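Local coordinates for protein geranylgeranyl pyrophosphate synthase (Corynebacterium glutamicum, PDB 3LK5) that probably condenses allylic diphosphates with isopentenyl diphosphate, in a magnesium-dependent reaction, to build longer isoprenoid chains, at residues T185-G190 against A217-A222. Sequence-based numbering, arbitrary orientation.
Sequences TEVIGG and AAYTIA
Glu186 and Val187 of helix 170-199 meet Ala218 and Tyr219 of helix 205-231, two helices in the buried core of the all-alpha isoprenoid synthase fold. Glu186 comes first: its OE1 lies against the Ala218 methyl, 3.3 Å from CB, with Glu186 CB more loosely beside that same Ala218 CB at 4.1 Å. The methyl is small enough to leave room for the carboxylate, which is answered just beyond, where OE2 forms a salt bridge with Arg223, five residues after Ala218 and past a wider pi-type turn. An acid thus links the two helices through a charge pair.

Val187 follows, 5.6 Å from Tyr219 between CA atoms, a close approach that a short beta-branched side chain can fit. With CG2 anti to the backbone N and CG1 wedged between N and the carbonyl carbon (chi1 68°), the CG2 methyl is carried over one face of the tyrosine ring. It makes a CH-pi contact 3.5 Å from the centroid and 17° off the ring normal. The tyrosine suits this place because its flat face receives the methyl while its OH hydrogen-bonds Gln101 of helix 87-111, anchoring the hydroxyl end. That helix also carries Asp108, a magnesium ligand whose side chain is about 7 Å from that of Val187, although no metal is bound in this chain. Val187 CG2 sits nearest the ring's root, 3.4 Å from Tyr219 CG.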
ATOM      1  N   THR A 185      -3.611  -7.100  -7.523  1.00 21.84           N
ATOM      2  CA  THR A 185      -2.427  -7.914  -7.851  1.00 21.57           C
ATOM      3  C   THR A 185      -2.009  -7.632  -9.307  1.00 22.38           C
ATOM      4  O   THR A 185      -0.811  -7.531  -9.620  1.00 23.58           O
ATOM      5  CB  THR A 185      -2.696  -9.389  -7.583  1.00 21.78           C
ATOM      6  OG1 THR A 185      -2.731  -9.564  -6.151  1.00 23.66           O
ATOM      7  CG2 THR A 185      -1.547 -10.279  -8.164  1.00 24.25           C
ATOM      8  N   GLU A 186      -3.008  -7.526 -10.191  1.00 21.84           N
ATOM      9  CA  GLU A 186      -2.726  -7.317 -11.630  1.00 22.58           C
ATOM     10  C   GLU A 186      -2.024  -5.994 -11.908  1.00 23.65           C
ATOM     11  O   GLU A 186      -1.044  -5.950 -12.671  1.00 23.28           O
ATOM     12  CB  GLU A 186      -4.028  -7.478 -12.447  1.00 24.03           C
ATOM     13  CG  GLU A 186      -4.443  -8.952 -12.577  1.00 27.78           C
ATOM     14  CD  GLU A 186      -5.938  -9.194 -12.867  1.00 27.70           C
ATOM     15  OE1 GLU A 186      -6.755  -8.249 -12.991  1.00 28.04           O
ATOM     16  OE2 GLU A 186      -6.336 -10.376 -12.876  1.00 29.71           O
ATOM     17  N   VAL A 187      -2.483  -4.897 -11.294  1.00 24.16           N
ATOM     18  CA  VAL A 187      -1.854  -3.603 -11.586  1.00 24.31           C
ATOM     19  C   VAL A 187      -0.404  -3.528 -11.054  1.00 25.23           C
ATOM     20  O   VAL A 187       0.508  -3.044 -11.743  1.00 24.55           O
ATOM     21  CB  VAL A 187      -2.684  -2.379 -11.105  1.00 23.59           C
ATOM     22  CG1 VAL A 187      -2.757  -2.274  -9.538  1.00 23.82           C
ATOM     23  CG2 VAL A 187      -2.083  -1.052 -11.698  1.00 24.45           C
ATOM     24  N   ILE A 188      -0.178  -3.998  -9.830  1.00 24.37           N
ATOM     25  CA  ILE A 188       1.183  -4.013  -9.297  1.00 23.22           C
ATOM     26  C   ILE A 188       2.054  -4.997 -10.109  1.00 24.29           C
ATOM     27  O   ILE A 188       3.232  -4.689 -10.436  1.00 24.39           O
ATOM     28  CB  ILE A 188       1.200  -4.300  -7.761  1.00 23.67           C
ATOM     29  CG1 ILE A 188       0.282  -3.317  -7.015  1.00 26.19           C
ATOM     30  CG2 ILE A 188       2.710  -4.292  -7.198  1.00 25.71           C
ATOM     31  CD1 ILE A 188       0.109  -3.598  -5.537  1.00 23.59           C
ATOM     32  N   GLY A 189       1.515  -6.179 -10.422  1.00 24.64           N
ATOM     33  CA  GLY A 189       2.253  -7.157 -11.266  1.00 25.23           C
ATOM     34  C   GLY A 189       2.590  -6.548 -12.647  1.00 26.67           C
ATOM     35  O   GLY A 189       3.746  -6.651 -13.127  1.00 26.02           O
ATOM     36  N   GLY A 190       1.593  -5.942 -13.297  1.00 26.30           N
ATOM     37  CA  GLY A 190       1.842  -5.124 -14.534  1.00 26.73           C
ATOM     38  C   GLY A 190       2.937  -4.065 -14.417  1.00 26.59           C
ATOM     39  O   GLY A 190       3.813  -3.958 -15.287  1.00 27.21           O
ATOM     40  N   ALA A 217      -5.300  -2.598 -18.958  1.00 26.86           N
ATOM     41  CA  ALA A 217      -6.656  -3.007 -19.307  1.00 27.02           C
ATOM     42  C   ALA A 217      -7.406  -3.579 -18.068  1.00 28.64           C
ATOM     43  O   ALA A 217      -8.561  -3.236 -17.819  1.00 28.89           O
ATOM     44  CB  ALA A 217      -6.663  -4.029 -20.425  1.00 25.63           C
ATOM     45  N   ALA A 218      -6.756  -4.487 -17.352  1.00 26.68           N
ATOM     46  CA  ALA A 218      -7.344  -5.094 -16.144  1.00 27.05           C
ATOM     47  C   ALA A 218      -7.638  -3.998 -15.132  1.00 25.80           C
ATOM     48  O   ALA A 218      -8.732  -3.879 -14.601  1.00 25.60           O
ATOM     49  CB  ALA A 218      -6.346  -6.120 -15.509  1.00 27.29           C
ATOM     50  N   TYR A 219      -6.659  -3.134 -14.950  1.00 25.94           N
ATOM     51  CA  TYR A 219      -6.706  -2.143 -13.897  1.00 26.32           C
ATOM     52  C   TYR A 219      -7.731  -1.033 -14.162  1.00 26.20           C
ATOM     53  O   TYR A 219      -8.435  -0.583 -13.261  1.00 25.89           O
ATOM     54  CB  TYR A 219      -5.300  -1.540 -13.780  1.00 26.85           C
ATOM     55  CG  TYR A 219      -5.231  -0.350 -12.872  1.00 28.04           C
ATOM     56  CD1 TYR A 219      -5.753  -0.425 -11.561  1.00 28.24           C
ATOM     57  CD2 TYR A 219      -4.610   0.828 -13.285  1.00 27.62           C
ATOM     58  CE1 TYR A 219      -5.683   0.661 -10.714  1.00 27.10           C
ATOM     59  CE2 TYR A 219      -4.497   1.919 -12.448  1.00 27.70           C
ATOM     60  CZ  TYR A 219      -5.038   1.822 -11.159  1.00 29.31           C
ATOM     61  OH  TYR A 219      -4.986   2.891 -10.323  1.00 29.01           O
ATOM     62  N   THR A 220      -7.827  -0.604 -15.414  1.00 24.54           N
ATOM     63  CA  THR A 220      -8.523   0.654 -15.701  1.00 25.46           C
ATOM     64  C   THR A 220      -9.960   0.442 -16.121  1.00 25.09           C
ATOM     65  O   THR A 220     -10.824   1.292 -15.846  1.00 26.25           O
ATOM     66  CB  THR A 220      -7.741   1.450 -16.788  1.00 25.87           C
ATOM     67  OG1 THR A 220      -6.417   1.705 -16.296  1.00 27.41           O
ATOM     68  CG2 THR A 220      -8.459   2.781 -17.185  1.00 25.55           C
ATOM     69  N   ILE A 221     -10.212  -0.685 -16.782  1.00 24.70           N
ATOM     70  CA  ILE A 221     -11.518  -0.923 -17.335  1.00 23.15           C
ATOM     71  C   ILE A 221     -12.143  -2.236 -16.940  1.00 22.54           C
ATOM     72  O   ILE A 221     -13.279  -2.255 -16.432  1.00 22.16           O
ATOM     73  CB  ILE A 221     -11.499  -0.832 -18.936  1.00 21.71           C
ATOM     74  CG1 ILE A 221     -10.819   0.468 -19.362  1.00 25.02           C
ATOM     75  CG2 ILE A 221     -12.973  -0.967 -19.468  1.00 24.09           C
ATOM     76  CD1 ILE A 221     -11.160   0.923 -20.883  1.00 24.73           C
ATOM     77  N   ALA A 222     -11.442  -3.345 -17.186  1.00 22.16           N
ATOM     78  CA  ALA A 222     -12.084  -4.645 -16.965  1.00 21.92           C
ATOM     79  C   ALA A 222     -12.422  -4.916 -15.504  1.00 21.21           C
ATOM     80  O   ALA A 222     -13.552  -5.300 -15.187  1.00 20.44           O
ATOM     81  CB  ALA A 222     -11.233  -5.816 -17.532  1.00 22.38           C
TER